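Local coordinates for CRISPR system Cmr subunit Cmr5 (Thermus thermophilus HB8, PDB 2ZOP), which is probably part of the Cmr ribonucleoprotein complex, which uses CRISPR RNA in prokaryotic defence against viruses and other mobile genetic elements, at residues Tyr13-Glu18 with Glu102-Phe107; Arg25-Asp30 with Arg54-His59. One frame throughout, in Å; residues are numbered along the deposited sequence.

Contact 1: Tyr13-Glu18 with Glu102-Phe107; sequences YEKVRE and EWFKRF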
ATOM      1  N   TYR A  13     -21.245  15.815   9.236  1.00 20.23           N
ATOM      2  CA  TYR A  13     -22.041  16.873   8.642  1.00 20.66           C
ATOM      3  C   TYR A  13     -22.096  18.045   9.618  1.00 17.12           C
ATOM      4  O   TYR A  13     -21.879  19.190   9.235  1.00 19.52           O
ATOM      5  CB  TYR A  13     -23.449  16.331   8.359  1.00 23.64           C
ATOM      6  CG  TYR A  13     -24.459  17.339   7.864  1.00 27.21           C
ATOM      7  CD1 TYR A  13     -24.109  18.318   6.934  1.00 27.10           C
ATOM      8  CD2 TYR A  13     -25.792  17.257   8.263  1.00 32.77           C
ATOM      9  CE1 TYR A  13     -25.059  19.184   6.411  1.00 32.32           C
ATOM     10  CE2 TYR A  13     -26.755  18.117   7.744  1.00 36.54           C
ATOM     11  CZ  TYR A  13     -26.381  19.079   6.818  1.00 35.17           C
ATOM     12  OH  TYR A  13     -27.335  19.924   6.297  1.00 39.23           O
ATOM     13  N   GLU A  14     -22.358  17.758  10.887  1.00 18.67           N
ATOM     14  CA  GLU A  14     -22.432  18.823  11.879  1.00 22.61           C
ATOM     15  C   GLU A  14     -21.078  19.511  12.081  1.00 20.89           C
ATOM     16  O   GLU A  14     -21.000  20.732  12.190  1.00 19.07           O
ATOM     17  CB  GLU A  14     -22.938  18.281  13.214  1.00 24.36           C
ATOM     18  CG  GLU A  14     -23.105  19.371  14.254  1.00 35.11           C
ATOM     19  CD  GLU A  14     -23.729  18.876  15.538  1.00 39.36           C
ATOM     20  OE1 GLU A  14     -23.051  18.147  16.291  1.00 44.66           O
ATOM     21  OE2 GLU A  14     -24.905  19.218  15.790  1.00 41.83           O
ATOM     22  N   LYS A  15     -20.009  18.727  12.128  1.00 19.21           N
ATOM     23  CA  LYS A  15     -18.675  19.296  12.303  1.00 18.77           C
ATOM     24  C   LYS A  15     -18.326  20.238  11.145  1.00 18.14           C
ATOM     25  O   LYS A  15     -17.746  21.306  11.350  1.00 21.97           O
ATOM     26  CB  LYS A  15     -17.636  18.177  12.392  1.00 17.36           C
ATOM     27  CG  LYS A  15     -17.827  17.245  13.582  1.00 21.18           C
ATOM     28  CD  LYS A  15     -17.606  18.004  14.882  1.00 26.24           C
ATOM     29  CE  LYS A  15     -17.703  17.091  16.094  1.00 29.47           C
ATOM     30  NZ  LYS A  15     -17.238  17.799  17.318  1.00 33.79           N
ATOM     31  N   VAL A  16     -18.690  19.851   9.930  1.00 17.10           N
ATOM     32  CA  VAL A  16     -18.390  20.682   8.767  1.00 15.56           C
ATOM     33  C   VAL A  16     -19.241  21.955   8.721  1.00 17.96           C
ATOM     34  O   VAL A  16     -18.738  23.031   8.372  1.00 17.75           O
ATOM     35  CB  VAL A  16     -18.569  19.884   7.448  1.00 14.98           C
ATOM     36  CG1 VAL A  16     -18.337  20.795   6.249  1.00 16.18           C
ATOM     37  CG2 VAL A  16     -17.573  18.721   7.405  1.00 11.09           C
ATOM     38  N   ARG A  17     -20.519  21.843   9.077  1.00 19.66           N
ATOM     39  CA  ARG A  17     -21.394  23.013   9.078  1.00 23.76           C
ATOM     40  C   ARG A  17     -20.841  24.029  10.078  1.00 21.48           C
ATOM     41  O   ARG A  17     -20.936  25.237   9.867  1.00 22.30           O
ATOM     42  CB  ARG A  17     -22.838  22.629   9.454  1.00 23.57           C
ATOM     43  CG  ARG A  17     -23.013  22.104  10.875  1.00 31.33           C
ATOM     44  CD  ARG A  17     -24.445  21.638  11.193  1.00 34.31           C
ATOM     45  NE  ARG A  17     -25.394  22.728  11.414  1.00 37.08           N
ATOM     46  CZ  ARG A  17     -26.464  22.629  12.207  1.00 42.65           C
ATOM     47  NH1 ARG A  17     -26.708  21.490  12.847  1.00 41.95           N
ATOM     48  NH2 ARG A  17     -27.292  23.658  12.368  1.00 42.05           N
ATOM     49  N   GLU A  18     -20.249  23.535  11.163  1.00 21.29           N
ATOM     50  CA  GLU A  18     -19.678  24.419  12.172  1.00 21.25           C
ATOM     51  C   GLU A  18     -18.377  25.070  11.674  1.00 22.35           C
ATOM     52  O   GLU A  18     -18.173  26.269  11.861  1.00 19.85           O
ATOM     53  CB  GLU A  18     -19.445  23.644  13.478  1.00 21.78           C
ATOM     54  CG  GLU A  18     -20.752  23.289  14.192  1.00 25.07           C
ATOM     55  CD  GLU A  18     -20.576  22.268  15.311  1.00 31.01           C
ATOM     56  OE1 GLU A  18     -21.575  21.957  15.994  1.00 34.78           O
ATOM     57  OE2 GLU A  18     -19.448  21.771  15.509  1.00 30.05           O
ATOM     58  N   GLU A 102     -14.034  10.205   4.548  1.00 17.42           N
ATOM     59  CA  GLU A 102     -14.729  10.434   3.284  1.00 18.75           C
ATOM     60  C   GLU A 102     -15.968  11.316   3.477  1.00 17.10           C
ATOM     61  O   GLU A 102     -16.292  12.130   2.614  1.00 20.52           O
ATOM     62  CB  GLU A 102     -15.136   9.104   2.639  1.00 20.45           C
ATOM     63  CG  GLU A 102     -13.965   8.282   2.125  1.00 26.20           C
ATOM     64  CD  GLU A 102     -13.239   8.956   0.972  1.00 30.00           C
ATOM     65  OE1 GLU A 102     -12.339   8.319   0.382  1.00 31.54           O
ATOM     66  OE2 GLU A 102     -13.564  10.123   0.657  1.00 29.59           O
ATOM     67  N   TRP A 103     -16.665  11.155   4.599  1.00 14.80           N
ATOM     68  CA  TRP A 103     -17.846  11.977   4.849  1.00 15.53           C
ATOM     69  C   TRP A 103     -17.448  13.432   5.072  1.00 15.94           C
ATOM     70  O   TRP A 103     -18.101  14.340   4.568  1.00 15.33           O
ATOM     71  CB  TRP A 103     -18.643  11.442   6.049  1.00 17.05           C
ATOM     72  CG  TRP A 103     -19.395  10.189   5.714  1.00 16.75           C
ATOM     73  CD1 TRP A 103     -19.262   8.973   6.312  1.00 19.94           C
ATOM     74  CD2 TRP A 103     -20.361  10.017   4.661  1.00 18.49           C
ATOM     75  NE1 TRP A 103     -20.078   8.051   5.698  1.00 19.46           N
ATOM     76  CE2 TRP A 103     -20.764   8.662   4.683  1.00 22.50           C
ATOM     77  CE3 TRP A 103     -20.921  10.874   3.703  1.00 19.70           C
ATOM     78  CZ2 TRP A 103     -21.703   8.139   3.781  1.00 20.21           C
ATOM     79  CZ3 TRP A 103     -21.858  10.358   2.804  1.00 20.35           C
ATOM     80  CH2 TRP A 103     -22.238   8.997   2.852  1.00 20.84           C
ATOM     81  N   PHE A 104     -16.377  13.655   5.824  1.00 14.09           N
ATOM     82  CA  PHE A 104     -15.897  15.014   6.060  1.00 16.29           C
ATOM     83  C   PHE A 104     -15.572  15.630   4.703  1.00 17.13           C
ATOM     84  O   PHE A 104     -15.908  16.789   4.430  1.00 13.41           O
ATOM     85  CB  PHE A 104     -14.631  14.992   6.919  1.00 12.81           C
ATOM     86  CG  PHE A 104     -14.900  15.005   8.396  1.00 12.71           C
ATOM     87  CD1 PHE A 104     -15.046  16.213   9.080  1.00 13.66           C
ATOM     88  CD2 PHE A 104     -15.013  13.818   9.105  1.00 12.02           C
ATOM     89  CE1 PHE A 104     -15.300  16.237  10.442  1.00 13.33           C
ATOM     90  CE2 PHE A 104     -15.268  13.830  10.474  1.00 14.40           C
ATOM     91  CZ  PHE A 104     -15.412  15.044  11.144  1.00 15.45           C
ATOM     92  N   LYS A 105     -14.916  14.840   3.858  1.00 15.18           N
ATOM     93  CA  LYS A 105     -14.547  15.286   2.521  1.00 16.38           C
ATOM     94  C   LYS A 105     -15.772  15.670   1.698  1.00 15.22           C
ATOM     95  O   LYS A 105     -15.829  16.750   1.107  1.00 14.24           O
ATOM     96  CB  LYS A 105     -13.762  14.183   1.801  1.00 17.40           C
ATOM     97  CG  LYS A 105     -13.464  14.490   0.337  1.00 20.04           C
ATOM     98  CD  LYS A 105     -12.463  13.502  -0.239  1.00 24.08           C
ATOM     99  CE  LYS A 105     -12.258  13.737  -1.730  1.00 26.94           C
ATOM    100  NZ  LYS A 105     -13.504  13.397  -2.494  1.00 33.14           N
ATOM    101  N   ARG A 106     -16.748  14.775   1.658  1.00 13.13           N
ATOM    102  CA  ARG A 106     -17.974  15.011   0.905  1.00 17.37           C
ATOM    103  C   ARG A 106     -18.730  16.253   1.372  1.00 18.37           C
ATOM    104  O   ARG A 106     -19.156  17.063   0.553  1.00 17.75           O
ATOM    105  CB  ARG A 106     -18.877  13.779   0.992  1.00 16.31           C
ATOM    106  CG  ARG A 106     -18.325  12.597   0.201  1.00 14.99           C
ATOM    107  CD  ARG A 106     -18.947  11.296   0.653  1.00 16.94           C
ATOM    108  NE  ARG A 106     -18.275  10.143   0.065  1.00 21.98           N
ATOM    109  CZ  ARG A 106     -18.391   8.904   0.525  1.00 22.66           C
ATOM    110  NH1 ARG A 106     -19.156   8.663   1.583  1.00 23.96           N
ATOM    111  NH2 ARG A 106     -17.727   7.911  -0.058  1.00 22.82           N
ATOM    112  N   PHE A 107     -18.906  16.403   2.682  1.00 19.18           N
ATOM    113  CA  PHE A 107     -19.612  17.569   3.184  1.00 19.85           C
ATOM    114  C   PHE A 107     -18.800  18.847   3.054  1.00 16.95           C
ATOM    115  O   PHE A 107     -19.370  19.929   2.964  1.00 18.07           O
ATOM    116  CB  PHE A 107     -20.077  17.339   4.627  1.00 17.24           C
ATOM    117  CG  PHE A 107     -21.309  16.483   4.715  1.00 21.28           C
ATOM    118  CD1 PHE A 107     -22.518  16.939   4.192  1.00 19.68           C
ATOM    119  CD2 PHE A 107     -21.247  15.194   5.234  1.00 17.55           C
ATOM    120  CE1 PHE A 107     -23.645  16.121   4.175  1.00 18.66           C
ATOM    121  CE2 PHE A 107     -22.373  14.365   5.221  1.00 19.79           C
ATOM    122  CZ  PHE A 107     -23.574  14.834   4.686  1.00 16.95           C
TER
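Tyr13 lies across one face of the Phe107 ring, its CB 3.9 Å from the ring centroid and only 10° off the ring normal, a CH-pi contact made by the root of the side chain. This is a helix-helix crossing in an all-alpha fold: helix 4-19 packs against the C-terminal helix 87-111, the local axes 9.1 Å apart. With CG anti to its backbone N (chi1 174°), Tyr13 carries its own ring onto that face as well. The planes are inclined by 32°, so the rings overlap obliquely, with CD1 of Tyr13 coming 3.5 Å from CD1 of Phe107.

One turn further along, Val16 is buried and spreads its two methyls over different neighbours. CG1 rests against the backbone carbonyl of Phe107, while CG2 sits between CB of Phe107 and the ring of Phe104, 3.9 Å from CD1 of the latter. Leu111, a turn beyond Phe107, also touches Tyr13 and Val16.

Phe104 forms the inner end of the interface, with Leu62, Leu66 and Val69 of helix 57-69 packed around its ring. Lys15 contributes only the start of its chain here. It runs alongside Phe104, then bends beyond CG and carries its amine away, leaving CB 3.6 Å from CE1 of the Phe104 ring.

Contact 2: Arg25-Asp30 with Arg54-His59; sequences RGEYRD and RGKEAH. With SO4 (sulfate ion), chain G.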
ATOM      1  N   ARG A  25     -11.911  28.213   7.227  1.00 18.92           N
ATOM      2  CA  ARG A  25     -12.742  27.125   6.711  1.00 19.16           C
ATOM      3  C   ARG A  25     -12.136  26.563   5.421  1.00 18.47           C
ATOM      4  O   ARG A  25     -12.343  25.398   5.081  1.00 19.32           O
ATOM      5  CB  ARG A  25     -14.182  27.607   6.464  1.00 18.94           C
ATOM      6  CG  ARG A  25     -14.331  28.632   5.347  1.00 21.12           C
ATOM      7  CD  ARG A  25     -15.778  29.108   5.234  1.00 22.26           C
ATOM      8  NE  ARG A  25     -15.937  30.101   4.173  1.00 23.05           N
ATOM      9  CZ  ARG A  25     -17.030  30.839   3.986  1.00 29.01           C
ATOM     10  NH1 ARG A  25     -18.082  30.701   4.790  1.00 19.58           N
ATOM     11  NH2 ARG A  25     -17.066  31.728   3.000  1.00 27.47           N
ATOM     12  N   GLY A  26     -11.385  27.398   4.708  1.00 18.45           N
ATOM     13  CA  GLY A  26     -10.746  26.951   3.486  1.00 18.86           C
ATOM     14  C   GLY A  26      -9.622  25.968   3.777  1.00 19.01           C
ATOM     15  O   GLY A  26      -9.386  25.030   3.017  1.00 20.13           O
ATOM     16  N   GLU A  27      -8.929  26.174   4.887  1.00 17.86           N
ATOM     17  CA  GLU A  27      -7.834  25.291   5.271  1.00 21.69           C
ATOM     18  C   GLU A  27      -8.412  23.987   5.815  1.00 20.69           C
ATOM     19  O   GLU A  27      -7.824  22.908   5.655  1.00 20.19           O
ATOM     20  CB  GLU A  27      -6.960  25.981   6.327  1.00 22.27           C
ATOM     21  CG  GLU A  27      -6.455  27.354   5.866  1.00 25.61           C
ATOM     22  CD  GLU A  27      -5.670  28.110   6.932  1.00 33.18           C
ATOM     23  OE1 GLU A  27      -5.986  27.977   8.135  1.00 33.07           O
ATOM     24  OE2 GLU A  27      -4.740  28.859   6.562  1.00 33.57           O
ATOM     25  N   TYR A  28      -9.570  24.107   6.458  1.00 16.64           N
ATOM     26  CA  TYR A  28     -10.283  22.970   7.024  1.00 17.70           C
ATOM     27  C   TYR A  28     -10.696  22.030   5.896  1.00 17.44           C
ATOM     28  O   TYR A  28     -10.572  20.806   6.007  1.00 15.17           O
ATOM     29  CB  TYR A  28     -11.533  23.452   7.755  1.00 17.19           C
ATOM     30  CG  TYR A  28     -12.255  22.377   8.536  1.00 17.14           C
ATOM     31  CD1 TYR A  28     -11.900  22.085   9.851  1.00 15.01           C
ATOM     32  CD2 TYR A  28     -13.313  21.673   7.967  1.00 14.84           C
ATOM     33  CE1 TYR A  28     -12.591  21.119  10.585  1.00 19.08           C
ATOM     34  CE2 TYR A  28     -14.005  20.708   8.686  1.00 16.79           C
ATOM     35  CZ  TYR A  28     -13.645  20.438   9.989  1.00 14.83           C
ATOM     36  OH  TYR A  28     -14.346  19.502  10.696  1.00 19.57           O
ATOM     37  N   ARG A  29     -11.214  22.616   4.822  1.00 15.99           N
ATOM     38  CA  ARG A  29     -11.647  21.861   3.653  1.00 18.99           C
ATOM     39  C   ARG A  29     -10.443  21.207   2.977  1.00 19.56           C
ATOM     40  O   ARG A  29     -10.517  20.049   2.558  1.00 17.36           O
ATOM     41  CB  ARG A  29     -12.367  22.791   2.656  1.00 19.66           C
ATOM     42  CG  ARG A  29     -12.509  22.219   1.239  1.00 20.27           C
ATOM     43  CD  ARG A  29     -13.400  23.095   0.346  1.00 23.96           C
ATOM     44  NE  ARG A  29     -13.543  22.531  -0.997  1.00 29.06           N
ATOM     45  CZ  ARG A  29     -12.625  22.642  -1.950  1.00 30.54           C
ATOM     46  NH1 ARG A  29     -11.503  23.305  -1.710  1.00 27.31           N
ATOM     47  NH2 ARG A  29     -12.815  22.076  -3.133  1.00 31.97           N
ATOM     48  N   ASP A  30      -9.339  21.951   2.869  1.00 16.88           N
ATOM     49  CA  ASP A  30      -8.139  21.410   2.239  1.00 19.70           C
ATOM     50  C   ASP A  30      -7.723  20.126   2.943  1.00 18.23           C
ATOM     51  O   ASP A  30      -7.430  19.117   2.293  1.00 14.56           O
ATOM     52  CB  ASP A  30      -6.975  22.408   2.295  1.00 19.71           C
ATOM     53  CG  ASP A  30      -7.179  23.585   1.368  1.00 25.98           C
ATOM     54  OD1 ASP A  30      -7.865  23.412   0.340  1.00 23.39           O
ATOM     55  OD2 ASP A  30      -6.641  24.673   1.657  1.00 29.54           O
ATOM     56  N   ARG A  54       0.486  19.448  12.060  1.00 14.28           N
ATOM     57  CA  ARG A  54       0.177  20.654  11.311  1.00 19.97           C
ATOM     58  C   ARG A  54       0.219  21.855  12.259  1.00 22.29           C
ATOM     59  O   ARG A  54      -0.129  21.741  13.439  1.00 23.07           O
ATOM     60  CB  ARG A  54      -1.200  20.550  10.650  1.00 21.57           C
ATOM     61  CG  ARG A  54      -1.289  19.545   9.473  1.00 19.69           C
ATOM     62  CD  ARG A  54      -0.114  19.690   8.501  1.00 23.65           C
ATOM     63  NE  ARG A  54       1.002  18.816   8.868  1.00 19.84           N
ATOM     64  CZ  ARG A  54       2.251  18.976   8.443  1.00 23.89           C
ATOM     65  NH1 ARG A  54       2.553  19.984   7.631  1.00 17.80           N
ATOM     66  NH2 ARG A  54       3.198  18.131   8.832  1.00 18.13           N
ATOM     67  N   GLY A  55       0.662  22.998  11.742  1.00 21.29           N
ATOM     68  CA  GLY A  55       0.751  24.189  12.563  1.00 22.62           C
ATOM     69  C   GLY A  55      -0.474  25.073  12.497  1.00 24.35           C
ATOM     70  O   GLY A  55      -0.708  25.879  13.397  1.00 26.39           O
ATOM     71  N   LYS A  56      -1.266  24.941  11.437  1.00 23.18           N
ATOM     72  CA  LYS A  56      -2.458  25.767  11.315  1.00 22.21           C
ATOM     73  C   LYS A  56      -3.604  25.114  12.079  1.00 23.68           C
ATOM     74  O   LYS A  56      -3.873  23.912  11.928  1.00 17.29           O
ATOM     75  CB  LYS A  56      -2.831  25.970   9.845  1.00 22.54           C
ATOM     76  CG  LYS A  56      -1.876  26.905   9.083  1.00 25.12           C
ATOM     77  CD  LYS A  56      -2.385  27.199   7.672  1.00 27.77           C
ATOM     78  CE  LYS A  56      -1.476  28.184   6.926  1.00 33.49           C
ATOM     79  NZ  LYS A  56      -0.146  27.601   6.587  1.00 34.13           N
ATOM     80  N   GLU A  57      -4.258  25.919  12.910  1.00 21.62           N
ATOM     81  CA  GLU A  57      -5.364  25.460  13.734  1.00 24.28           C
ATOM     82  C   GLU A  57      -6.467  24.746  12.959  1.00 20.11           C
ATOM     83  O   GLU A  57      -6.933  23.706  13.393  1.00 15.92           O
ATOM     84  CB  GLU A  57      -5.967  26.637  14.510  1.00 28.59           C
ATOM     85  CG  GLU A  57      -6.554  26.245  15.860  1.00 37.14           C
ATOM     86  CD  GLU A  57      -7.740  25.305  15.746  1.00 42.19           C
ATOM     87  OE1 GLU A  57      -8.763  25.724  15.164  1.00 45.35           O
ATOM     88  OE2 GLU A  57      -7.652  24.151  16.236  1.00 42.67           O
ATOM     89  N   ALA A  58      -6.879  25.301  11.819  1.00 18.94           N
ATOM     90  CA  ALA A  58      -7.943  24.696  11.024  1.00 19.59           C
ATOM     91  C   ALA A  58      -7.606  23.291  10.516  1.00 20.53           C
ATOM     92  O   ALA A  58      -8.499  22.456  10.359  1.00 20.42           O
ATOM     93  CB  ALA A  58      -8.301  25.612   9.844  1.00 22.28           C
ATOM     94  N   HIS A  59      -6.326  23.033  10.256  1.00 17.24           N
ATOM     95  CA  HIS A  59      -5.895  21.723   9.770  1.00 17.61           C
ATOM     96  C   HIS A  59      -6.002  20.683  10.889  1.00 19.22           C
ATOM     97  O   HIS A  59      -6.499  19.571  10.682  1.00 17.53           O
ATOM     98  CB  HIS A  59      -4.453  21.802   9.264  1.00 21.63           C
ATOM     99  CG  HIS A  59      -4.300  22.531   7.960  1.00 18.71           C
ATOM    100  ND1 HIS A  59      -3.084  23.001   7.513  1.00 19.95           N
ATOM    101  CD2 HIS A  59      -5.193  22.816   6.984  1.00 18.38           C
ATOM    102  CE1 HIS A  59      -3.233  23.541   6.318  1.00 18.40           C
ATOM    103  NE2 HIS A  59      -4.503  23.441   5.972  1.00 22.71           N
TER
HETATM  104  S   SO4 G 302       0.544  23.611   8.188  1.00 28.44           S
HETATM  105  O1  SO4 G 302       0.396  22.973   6.866  1.00 28.79           O
HETATM  106  O2  SO4 G 302      -0.739  23.569   8.927  1.00 28.73           O
HETATM  107  O3  SO4 G 302       1.558  22.874   8.965  1.00 28.46           O
HETATM  108  O4  SO4 G 302       0.956  25.016   7.997  1.00 29.50           O
HETATM  109  O   HOH W   1      -4.668  24.589   3.480  1.00 19.11           O
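A surface contact, mixed in character and without a direct hydrogen bond between its two sides, joins the first turns of helix 25-42 to the loop and opening turn of helix 57-69. Close packing centres on Ala58, which turns its methyl toward the other helix and meets CB and OE1 of Glu27, while CD1 of Tyr28 lies 3.5 Å from the carbonyl O of Ala58. The hydroxyl of Tyr28 continues inward to Asp65, with which it hydrogen-bonds.

The Glu27 side chain runs roughly perpendicular to that of Lys56, but the touching is done by the lysine chain: OE2 of Glu27 lies against CD of Lys56 and stays 4.8 Å from NZ. A bend at chi4 (69°) carries that amine to the sulfate, where it donates to O4.

His59 is approached at its edge from several directions. Its CD2 is close to the carbonyl O of Glu27, near the ring plane. Its NE2 is 2.7 Å from a water that donates to OD2 of Asp30, so the bridge between the segments passes through solvent. On the other nitrogen, ND1 donates to sulfate O2 at 2.8 Å and 157°. These bonds at the ring edge, on both nitrogens, should restrict rotation of the imidazole.

Sulfate O2 also receives the backbone N of Lys56 at 2.9 Å, and a weak bond from Gly55 N, which points almost straight at O3 instead (2.9 Å, 172°). The ion, probably from the crystallisation liquor, thus occupies an anion site built from backbone amides and basic side chains at a helix N-terminus, with Lys56 in the N-cap position.

In the fold
The two contacts illustrate how a small helical chain can be closed at two levels. The two segments of contact 2 both fall between those of contact 1 in the sequence, and helices 4-19 and 25-42 are consecutive. The centres of contacts 1 and 2 are about 14 Å apart, yet Tyr28 spans the gap: its OH lies 3.4 Å from CE1 of Phe104, and its ring packs near Val16. Contact 1 lies about 9 Å from the centre of the chain and contact 2 about 12 Å. The sulfate is bound at contact 2, the surface contact, whereas contact 1 is partly buried. No other chain of the trimer touches either contact; both are contacts within a single subunit.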